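Local coordinates for uncharacterized protein (Pyrococcus horikoshii, PDB 1ZJJ), which is of unknown function but binds magnesium and, as a member of the haloacid dehalogenase superfamily, probably acts as a phosphatase, at residues V11-N16 with E48-K53; G84-I89 with L101-V106; T151-T156 with P182-K187. One frame throughout, in Å; residues are numbered along the deposited sequence.

Contact 1: residues V11-N16 with E48-K53; sequences VLYRGN and EMYREK
K53 reaches out of helix 47-56 and lays the end of its side chain over the ring of Y13. Its CE sits above one face, 4.0 Å from the ring centroid in a CH-pi contact, shifted toward the rim on the CE1 side. K53 NZ makes an off-centre cation-pi contact, 4.9 Å from the centroid of Y13. The lysine gets there with CG anti to its backbone N and a single bend at chi2 (66°); beyond the bend the chain runs fully extended across the gap to the loop. There K53 NZ donates to G15 O at 2.7 Å, meeting the carbonyl from out of its plane, and N16 OD1 is 3.2 Å from the same nitrogen. The charged tip thus bonds a backbone carbonyl while the methylene beside it covers an aromatic ring.

The Y13 ring is placed by a chi1 of 57°, with CG between the backbone N and the carbonyl carbon. This turns the ring toward the helix and leaves the backbone N of G15 at its edge, in the ring plane. Across from it stands Y50, whose side chain is at about a right angle to that of Y13; Y13 OH approaches the edge of the Y50 ring, 3.8 Å from CE2.

G15 N bonds D9 OD2, and D9 is a ligand of the magnesium ion. Residues 13-14 and 17-18 form a small antiparallel hairpin soon after the metal-binding aspartates, consistent with the flap of haloacid dehalogenase-type enzymes, here pinned to a helix of the core domain.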
loop_
_atom_site.group_PDB
_atom_site.type_symbol
_atom_site.label_atom_id
_atom_site.label_comp_id
_atom_site.label_asym_id
_atom_site.label_seq_id
_atom_site.Cartn_x
_atom_site.Cartn_y
_atom_site.Cartn_z
ATOM N N VAL B 11 20.843 1.145 -17.323
ATOM C CA VAL B 11 22.157 0.524 -17.440
ATOM C C VAL B 11 22.480 0.132 -18.889
ATOM O O VAL B 11 23.491 0.559 -19.447
ATOM C CB VAL B 11 22.243 -0.733 -16.534
ATOM C CG1 VAL B 11 23.637 -1.362 -16.615
ATOM C CG2 VAL B 11 21.925 -0.345 -15.087
ATOM N N LEU B 12 21.613 -0.670 -19.497
ATOM C CA LEU B 12 21.829 -1.117 -20.872
ATOM C C LEU B 12 21.123 -0.197 -21.857
ATOM O O LEU B 12 21.389 -0.219 -23.062
ATOM C CB LEU B 12 21.322 -2.551 -21.041
ATOM C CG LEU B 12 21.983 -3.596 -20.134
ATOM C CD1 LEU B 12 21.362 -4.970 -20.389
ATOM C CD2 LEU B 12 23.479 -3.631 -20.402
ATOM N N TYR B 13 20.208 0.601 -21.328
ATOM C CA TYR B 13 19.446 1.552 -22.114
ATOM C C TYR B 13 18.701 2.421 -21.120
ATOM O O TYR B 13 18.679 2.128 -19.928
ATOM C CB TYR B 13 18.459 0.820 -23.031
ATOM C CG TYR B 13 17.493 -0.089 -22.300
ATOM C CD1 TYR B 13 16.367 0.424 -21.655
ATOM C CD2 TYR B 13 17.714 -1.467 -22.245
ATOM C CE1 TYR B 13 15.482 -0.412 -20.974
ATOM C CE2 TYR B 13 16.840 -2.312 -21.567
ATOM C CZ TYR B 13 15.726 -1.782 -20.936
ATOM O OH TYR B 13 14.866 -2.639 -20.284
ATOM N N ARG B 14 18.109 3.503 -21.600
ATOM C CA ARG B 14 17.360 4.374 -20.721
ATOM C C ARG B 14 16.030 4.680 -21.392
ATOM O O ARG B 14 15.945 5.524 -22.278
ATOM C CB ARG B 14 18.175 5.639 -20.419
ATOM C CG ARG B 14 18.978 6.215 -21.575
ATOM C CD ARG B 14 20.124 7.036 -21.000
ATOM N NE ARG B 14 19.713 7.779 -19.807
ATOM C CZ ARG B 14 19.124 8.969 -19.842
ATOM N NH1 ARG B 14 18.888 9.539 -21.013
ATOM N NH2 ARG B 14 18.784 9.594 -18.718
ATOM N N GLY B 15 14.994 3.954 -20.975
ATOM C CA GLY B 15 13.681 4.136 -21.563
ATOM C C GLY B 15 13.716 3.700 -23.013
ATOM O O GLY B 15 14.023 2.551 -23.313
ATOM N N ASN B 16 13.409 4.623 -23.914
ATOM C CA ASN B 16 13.420 4.331 -25.339
ATOM C C ASN B 16 14.667 4.911 -25.987
ATOM O O ASN B 16 14.682 5.191 -27.185
ATOM C CB ASN B 16 12.172 4.908 -26.014
ATOM C CG ASN B 16 10.922 4.120 -25.685
ATOM O OD1 ASN B 16 10.982 2.913 -25.446
ATOM N ND2 ASN B 16 9.777 4.792 -25.692
ATOM N N GLU B 48 11.647 -13.520 -23.133
ATOM C CA GLU B 48 11.487 -13.378 -24.577
ATOM C C GLU B 48 11.176 -11.938 -24.986
ATOM O O GLU B 48 11.768 -11.380 -25.902
ATOM C CB GLU B 48 10.361 -14.307 -25.023
ATOM C CG GLU B 48 10.785 -15.774 -24.995
ATOM C CD GLU B 48 10.474 -16.342 -23.631
ATOM O OE1 GLU B 48 9.495 -15.910 -23.043
ATOM O OE2 GLU B 48 11.236 -17.198 -23.155
ATOM N N MET B 49 10.207 -11.339 -24.296
ATOM C CA MET B 49 9.808 -9.964 -24.570
ATOM C C MET B 49 10.993 -9.034 -24.381
ATOM O O MET B 49 11.180 -8.089 -25.143
ATOM C CB MET B 49 8.670 -9.531 -23.639
ATOM C CG MET B 49 7.287 -10.033 -24.034
ATOM S SD MET B 49 6.007 -9.614 -22.816
ATOM C CE MET B 49 5.582 -11.214 -22.204
ATOM N N TYR B 50 11.796 -9.300 -23.357
ATOM C CA TYR B 50 12.953 -8.460 -23.095
ATOM C C TYR B 50 14.006 -8.592 -24.184
ATOM O O TYR B 50 14.670 -7.611 -24.527
ATOM C CB TYR B 50 13.540 -8.773 -21.712
ATOM C CG TYR B 50 12.951 -7.885 -20.643
ATOM C CD1 TYR B 50 12.113 -8.400 -19.653
ATOM C CD2 TYR B 50 13.188 -6.505 -20.656
ATOM C CE1 TYR B 50 11.522 -7.566 -18.709
ATOM C CE2 TYR B 50 12.600 -5.665 -19.720
ATOM C CZ TYR B 50 11.768 -6.198 -18.750
ATOM O OH TYR B 50 11.178 -5.364 -17.827
ATOM N N ARG B 51 14.156 -9.794 -24.738
ATOM C CA ARG B 51 15.123 -9.980 -25.816
ATOM C C ARG B 51 14.716 -9.068 -26.972
ATOM O O ARG B 51 15.566 -8.461 -27.615
ATOM C CB ARG B 51 15.155 -11.435 -26.300
ATOM C CG ARG B 51 15.834 -11.622 -27.656
ATOM C CD ARG B 51 15.828 -13.083 -28.090
ATOM N NE ARG B 51 16.023 -13.252 -29.533
ATOM C CZ ARG B 51 17.152 -12.979 -30.185
ATOM N NH1 ARG B 51 18.212 -12.519 -29.533
ATOM N NH2 ARG B 51 17.222 -13.166 -31.500
ATOM N N GLU B 52 13.415 -8.963 -27.230
ATOM C CA GLU B 52 12.947 -8.105 -28.317
ATOM C C GLU B 52 13.230 -6.632 -28.009
ATOM O O GLU B 52 13.711 -5.890 -28.869
ATOM C CB GLU B 52 11.448 -8.318 -28.570
ATOM C CG GLU B 52 11.073 -9.755 -28.949
ATOM C CD GLU B 52 11.884 -10.298 -30.123
ATOM O OE1 GLU B 52 11.746 -9.767 -31.245
ATOM O OE2 GLU B 52 12.665 -11.254 -29.921
ATOM N N LYS B 53 12.941 -6.204 -26.784
ATOM C CA LYS B 53 13.193 -4.815 -26.405
ATOM C C LYS B 53 14.681 -4.500 -26.576
ATOM O O LYS B 53 15.050 -3.446 -27.103
ATOM C CB LYS B 53 12.765 -4.582 -24.948
ATOM C CG LYS B 53 13.357 -3.338 -24.275
ATOM C CD LYS B 53 12.877 -2.022 -24.880
ATOM C CE LYS B 53 13.498 -0.832 -24.147
ATOM N NZ LYS B 53 12.970 0.480 -24.623
#

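Contact 2: residues G84-I89 with L101-V106; sequences GKIFVI and LGWGIV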
loop_
_atom_site.group_PDB
_atom_site.type_symbol
_atom_site.label_atom_id
_atom_site.label_comp_id
_atom_site.label_asym_id
_atom_site.label_seq_id
_atom_site.Cartn_x
_atom_site.Cartn_y
_atom_site.Cartn_z
ATOM N N GLY B 84 0.538 -25.867 -5.243
ATOM C CA GLY B 84 -0.806 -25.528 -4.820
ATOM C C GLY B 84 -1.331 -24.459 -5.758
ATOM O O GLY B 84 -0.556 -23.857 -6.512
ATOM N N LYS B 85 -2.639 -24.210 -5.730
ATOM C CA LYS B 85 -3.209 -23.202 -6.617
ATOM C C LYS B 85 -2.711 -21.798 -6.305
ATOM O O LYS B 85 -2.507 -21.433 -5.154
ATOM C CB LYS B 85 -4.731 -23.267 -6.580
ATOM C CG LYS B 85 -5.250 -24.530 -7.208
ATOM C CD LYS B 85 -6.641 -24.806 -6.717
ATOM C CE LYS B 85 -7.653 -24.773 -7.842
ATOM N NZ LYS B 85 -9.002 -25.132 -7.343
ATOM N N ILE B 86 -2.515 -21.030 -7.367
ATOM C CA ILE B 86 -1.989 -19.672 -7.298
ATOM C C ILE B 86 -2.980 -18.589 -7.713
ATOM O O ILE B 86 -3.738 -18.749 -8.686
ATOM C CB ILE B 86 -0.748 -19.532 -8.238
ATOM C CG1 ILE B 86 0.236 -20.671 -7.962
ATOM C CG2 ILE B 86 -0.078 -18.145 -8.045
ATOM C CD1 ILE B 86 1.307 -20.865 -9.042
ATOM N N PHE B 87 -2.957 -17.482 -6.980
ATOM C CA PHE B 87 -3.772 -16.330 -7.330
ATOM C C PHE B 87 -2.719 -15.286 -7.694
ATOM O O PHE B 87 -1.809 -15.022 -6.913
ATOM C CB PHE B 87 -4.598 -15.831 -6.151
ATOM C CG PHE B 87 -5.429 -14.628 -6.481
ATOM C CD1 PHE B 87 -6.491 -14.725 -7.378
ATOM C CD2 PHE B 87 -5.130 -13.385 -5.931
ATOM C CE1 PHE B 87 -7.247 -13.601 -7.726
ATOM C CE2 PHE B 87 -5.873 -12.253 -6.268
ATOM C CZ PHE B 87 -6.936 -12.360 -7.169
ATOM N N VAL B 88 -2.836 -14.698 -8.876
ATOM C CA VAL B 88 -1.848 -13.728 -9.313
ATOM C C VAL B 88 -2.329 -12.299 -9.500
ATOM O O VAL B 88 -3.414 -12.051 -10.024
ATOM C CB VAL B 88 -1.219 -14.160 -10.652
ATOM C CG1 VAL B 88 -0.194 -13.126 -11.108
ATOM C CG2 VAL B 88 -0.589 -15.533 -10.509
ATOM N N ILE B 89 -1.492 -11.366 -9.061
ATOM C CA ILE B 89 -1.740 -9.942 -9.236
ATOM C C ILE B 89 -0.508 -9.506 -10.013
ATOM O O ILE B 89 0.606 -9.517 -9.481
ATOM C CB ILE B 89 -1.814 -9.178 -7.899
ATOM C CG1 ILE B 89 -3.188 -9.409 -7.251
ATOM C CG2 ILE B 89 -1.564 -7.679 -8.140
ATOM C CD1 ILE B 89 -3.325 -8.834 -5.846
ATOM N N LEU B 101 4.413 -23.139 -14.147
ATOM C CA LEU B 101 4.573 -24.003 -12.982
ATOM C C LEU B 101 3.602 -25.170 -13.106
ATOM O O LEU B 101 3.874 -26.284 -12.650
ATOM C CB LEU B 101 4.280 -23.232 -11.690
ATOM C CG LEU B 101 5.446 -22.525 -11.000
ATOM C CD1 LEU B 101 4.934 -21.710 -9.818
ATOM C CD2 LEU B 101 6.460 -23.556 -10.540
ATOM N N GLY B 102 2.461 -24.903 -13.733
ATOM C CA GLY B 102 1.462 -25.936 -13.917
ATOM C C GLY B 102 0.715 -26.280 -12.645
ATOM O O GLY B 102 0.036 -27.299 -12.585
ATOM N N TRP B 103 0.822 -25.430 -11.630
ATOM C CA TRP B 103 0.148 -25.675 -10.360
ATOM C C TRP B 103 -1.335 -25.331 -10.402
ATOM O O TRP B 103 -2.108 -25.756 -9.538
ATOM C CB TRP B 103 0.829 -24.875 -9.242
ATOM C CG TRP B 103 2.215 -25.359 -8.897
ATOM C CD1 TRP B 103 2.918 -26.359 -9.511
ATOM C CD2 TRP B 103 3.069 -24.848 -7.862
ATOM N NE1 TRP B 103 4.155 -26.501 -8.924
ATOM C CE2 TRP B 103 4.274 -25.586 -7.911
ATOM C CE3 TRP B 103 2.932 -23.834 -6.901
ATOM C CZ2 TRP B 103 5.335 -25.345 -7.032
ATOM C CZ3 TRP B 103 3.987 -23.595 -6.027
ATOM C CH2 TRP B 103 5.175 -24.349 -6.101
ATOM N N GLY B 104 -1.733 -24.565 -11.412
ATOM C CA GLY B 104 -3.122 -24.169 -11.527
ATOM C C GLY B 104 -3.346 -22.776 -10.972
ATOM O O GLY B 104 -2.992 -22.482 -9.823
ATOM N N ILE B 105 -3.945 -21.916 -11.787
ATOM C CA ILE B 105 -4.220 -20.539 -11.386
ATOM C C ILE B 105 -5.698 -20.284 -11.140
ATOM O O ILE B 105 -6.538 -20.649 -11.956
ATOM C CB ILE B 105 -3.754 -19.538 -12.465
ATOM C CG1 ILE B 105 -2.230 -19.572 -12.583
ATOM C CG2 ILE B 105 -4.252 -18.130 -12.130
ATOM C CD1 ILE B 105 -1.686 -18.702 -13.698
ATOM N N VAL B 106 -6.012 -19.669 -10.007
ATOM C CA VAL B 106 -7.391 -19.321 -9.687
ATOM C C VAL B 106 -7.621 -17.941 -10.304
ATOM O O VAL B 106 -6.964 -16.966 -9.924
ATOM C CB VAL B 106 -7.621 -19.232 -8.158
ATOM C CG1 VAL B 106 -9.048 -18.758 -7.871
ATOM C CG2 VAL B 106 -7.378 -20.589 -7.514
HETATM O O HOH W 1 -5.201 -14.964 -10.480
#
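I86 and W103 meet at the tight end of this contact, where I86 CD1 sits 4.0 Å from W103 CE3 and 3.8 Å from L101 CD1. The indole is sandwiched: L101 CD1 lies over one face near the rim, and the backbone N of G84 lies over the opposite face. Setting CG anti to the carbonyl carbon (chi1 -69°) brings the ring over the G84 backbone, and W103 CB comes within 3.2 Å of G84 O. M77 of helix 69-80 touches all three apolar side chains, and the ring of H121 meets the indole at an inclination. With W103 cut back to an alanine, I86 CD1 and L101 CD1 would probably face a gap, and the G84 backbone and H121 would be left without their aromatic cover.

Backbone pairing takes over next. I86 N donates to G104 O at 2.9 Å, and V106 N donates to I86 O at 2.8 Å, a parallel bridge centred on I86 and I105.

Farther along, direct pairing gives way to one bridging water, although F87 and V106 are buried there: the water accepts from V88 N and donates to V106 O at 2.7 Å. That same V106 O lies at the edge of the F87 ring, 3.4 Å from CD1. The solvent side is at the exposed K85, which rests CB against V106 CG2 and then leads its amine away.

Main-chain amides and carbonyls therefore set the alignment of strand 86-89 with the loop after helix 92-101, apolar packing closes the indole end, and a water completes the bonding where the two backbones part.

Contact 3: residues T151-T156 with P182-K187; sequences TNPDAT and PIIIGK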
loop_
_atom_site.group_PDB
_atom_site.type_symbol
_atom_site.label_atom_id
_atom_site.label_comp_id
_atom_site.label_asym_id
_atom_site.label_seq_id
_atom_site.Cartn_x
_atom_site.Cartn_y
_atom_site.Cartn_z
ATOM N N THR B 151 7.100 -10.195 -6.119
ATOM C CA THR B 151 8.168 -10.333 -7.102
ATOM C C THR B 151 9.373 -9.439 -6.834
ATOM O O THR B 151 10.509 -9.871 -7.000
ATOM C CB THR B 151 7.672 -10.067 -8.551
ATOM O OG1 THR B 151 7.170 -8.730 -8.657
ATOM C CG2 THR B 151 6.581 -11.060 -8.930
ATOM N N ASN B 152 9.130 -8.202 -6.419
ATOM C CA ASN B 152 10.218 -7.269 -6.153
ATOM C C ASN B 152 9.763 -6.157 -5.219
ATOM O O ASN B 152 8.575 -5.854 -5.132
ATOM C CB ASN B 152 10.746 -6.688 -7.466
ATOM C CG ASN B 152 9.665 -6.047 -8.290
ATOM O OD1 ASN B 152 8.748 -6.718 -8.756
ATOM N ND2 ASN B 152 9.761 -4.737 -8.475
ATOM N N PRO B 153 10.712 -5.527 -4.510
ATOM C CA PRO B 153 10.459 -4.446 -3.553
ATOM C C PRO B 153 10.344 -3.016 -4.073
ATOM O O PRO B 153 9.883 -2.147 -3.347
ATOM C CB PRO B 153 11.625 -4.593 -2.587
ATOM C CG PRO B 153 12.748 -4.915 -3.533
ATOM C CD PRO B 153 12.124 -5.951 -4.450
ATOM N N ASP B 154 10.751 -2.773 -5.316
ATOM C CA ASP B 154 10.723 -1.422 -5.872
ATOM C C ASP B 154 9.479 -0.605 -5.546
ATOM O O ASP B 154 8.366 -0.934 -5.954
ATOM C CB ASP B 154 10.909 -1.476 -7.384
ATOM C CG ASP B 154 12.170 -2.216 -7.789
ATOM O OD1 ASP B 154 13.132 -1.565 -8.253
ATOM O OD2 ASP B 154 12.196 -3.452 -7.639
ATOM N N ALA B 155 9.689 0.479 -4.808
ATOM C CA ALA B 155 8.603 1.366 -4.431
ATOM C C ALA B 155 8.017 2.040 -5.666
ATOM O O ALA B 155 6.823 2.328 -5.706
ATOM C CB ALA B 155 9.119 2.432 -3.473
ATOM N N THR B 156 8.871 2.292 -6.662
ATOM C CA THR B 156 8.470 2.982 -7.889
ATOM C C THR B 156 9.269 2.564 -9.119
ATOM O O THR B 156 10.283 1.864 -9.004
ATOM C CB THR B 156 8.666 4.507 -7.744
ATOM O OG1 THR B 156 10.067 4.790 -7.646
ATOM C CG2 THR B 156 7.975 5.042 -6.495
ATOM N N PRO B 182 5.599 -10.349 3.654
ATOM C CA PRO B 182 5.794 -10.996 2.352
ATOM C C PRO B 182 7.190 -11.546 2.094
ATOM O O PRO B 182 8.177 -11.050 2.634
ATOM C CB PRO B 182 5.459 -9.891 1.363
ATOM C CG PRO B 182 5.984 -8.665 2.067
ATOM C CD PRO B 182 5.504 -8.885 3.505
ATOM N N ILE B 183 7.258 -12.578 1.262
ATOM C CA ILE B 183 8.532 -13.156 0.867
ATOM C C ILE B 183 8.827 -12.421 -0.440
ATOM O O ILE B 183 8.137 -12.631 -1.438
ATOM C CB ILE B 183 8.392 -14.661 0.611
ATOM C CG1 ILE B 183 8.107 -15.378 1.930
ATOM C CG2 ILE B 183 9.652 -15.209 -0.026
ATOM C CD1 ILE B 183 7.819 -16.848 1.773
ATOM N N ILE B 184 9.815 -11.525 -0.424
ATOM C CA ILE B 184 10.159 -10.762 -1.624
ATOM C C ILE B 184 11.257 -11.466 -2.405
ATOM O O ILE B 184 12.335 -11.745 -1.881
ATOM C CB ILE B 184 10.612 -9.316 -1.279
ATOM C CG1 ILE B 184 9.527 -8.600 -0.466
ATOM C CG2 ILE B 184 10.883 -8.538 -2.568
ATOM C CD1 ILE B 184 8.212 -8.448 -1.184
ATOM N N ILE B 185 10.982 -11.728 -3.674
ATOM C CA ILE B 185 11.916 -12.450 -4.525
ATOM C C ILE B 185 13.096 -11.674 -5.117
ATOM O O ILE B 185 14.251 -12.101 -4.988
ATOM C CB ILE B 185 11.146 -13.128 -5.689
ATOM C CG1 ILE B 185 10.025 -14.008 -5.128
ATOM C CG2 ILE B 185 12.100 -13.967 -6.540
ATOM C CD1 ILE B 185 10.508 -15.094 -4.193
ATOM N N GLY B 186 12.804 -10.539 -5.748
ATOM C CA GLY B 186 13.831 -9.762 -6.418
ATOM C C GLY B 186 14.872 -9.017 -5.606
ATOM O O GLY B 186 14.861 -9.038 -4.375
ATOM N N LYS B 187 15.786 -8.366 -6.324
ATOM C CA LYS B 187 16.855 -7.577 -5.716
ATOM C C LYS B 187 16.234 -6.620 -4.707
ATOM O O LYS B 187 15.184 -6.035 -4.973
ATOM C CB LYS B 187 17.583 -6.770 -6.793
ATOM C CG LYS B 187 18.189 -7.614 -7.904
ATOM C CD LYS B 187 18.688 -6.743 -9.056
ATOM C CE LYS B 187 17.524 -6.058 -9.764
ATOM N NZ LYS B 187 18.014 -5.173 -10.846
#
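The ring of P153 carries I184 CG2 over one face and the carbonyl oxygen of K187 beyond its CG-CD edge. The methyl presses close, 3.4 Å from P153 CD, tighter than usual van der Waals contact, while K187 O is 3.0 Å from P153 CG. I184 supplies this methyl because its CG2 is anti to the backbone N, which leaves CG1 beside that N.

The truly flat groups are the amide of N152 and the carboxylate of D154; the amide is gripped at both ends. T151 OG1 donates to N152 OD1 at 2.6 Å, in the carbonyl plane, and N152 ND2 donates to D154 OD2 at 2.9 Å. The aspartate oxygen lies almost in the plane of the amide, yet the amide nitrogen stands above the carboxylate plane, so the two groups are tilted against each other. Bonding at both ends should hold the amide against flipping, and the bond from N152 to D154 spans P153; D154 OD2 has another donor in N41 ND2.

One hydrogen bond joins the two segments: G186 N donates to T151 O at 2.7 Å, rather bent, with 139° at the hydrogen. I185 CB lies near the same oxygen. G186, having no side chain, lets its backbone come this close to T151 O and N152.

K187 carries its ammonium away from this interface to D7 and D215 in salt bridges and to L39 O, consistent with the conserved lysine of haloacid dehalogenase-type active sites. Around the contact, strand 183-184 borders strand 147-150 in a parallel sheet. Helix 69-80 packs on T151 and I185, helix 167-178 covers N152 and I184, and V176 and A177 of the second subunit touch A155 and T156.

How the contacts relate
From the N terminus the chain meets the three contacts in series; none encloses or crosses another. Contact 1 closes the loop that runs through helix 22-31 and strand 36-40, joining the hairpin beside the metal site to helix 47-56 in the domain built on the six-stranded parallel sheet. Contact 2 closes a short loop round helix 92-101, at the outer strand 86-89 of the separate four-stranded sheet. Contact 3 closes the loop containing strands 156-159 and 162-165 and helix 167-178, at the far end of that same sheet, and leads back toward the magnesium. Contacts 2 and 3 have centres about 19 Å apart.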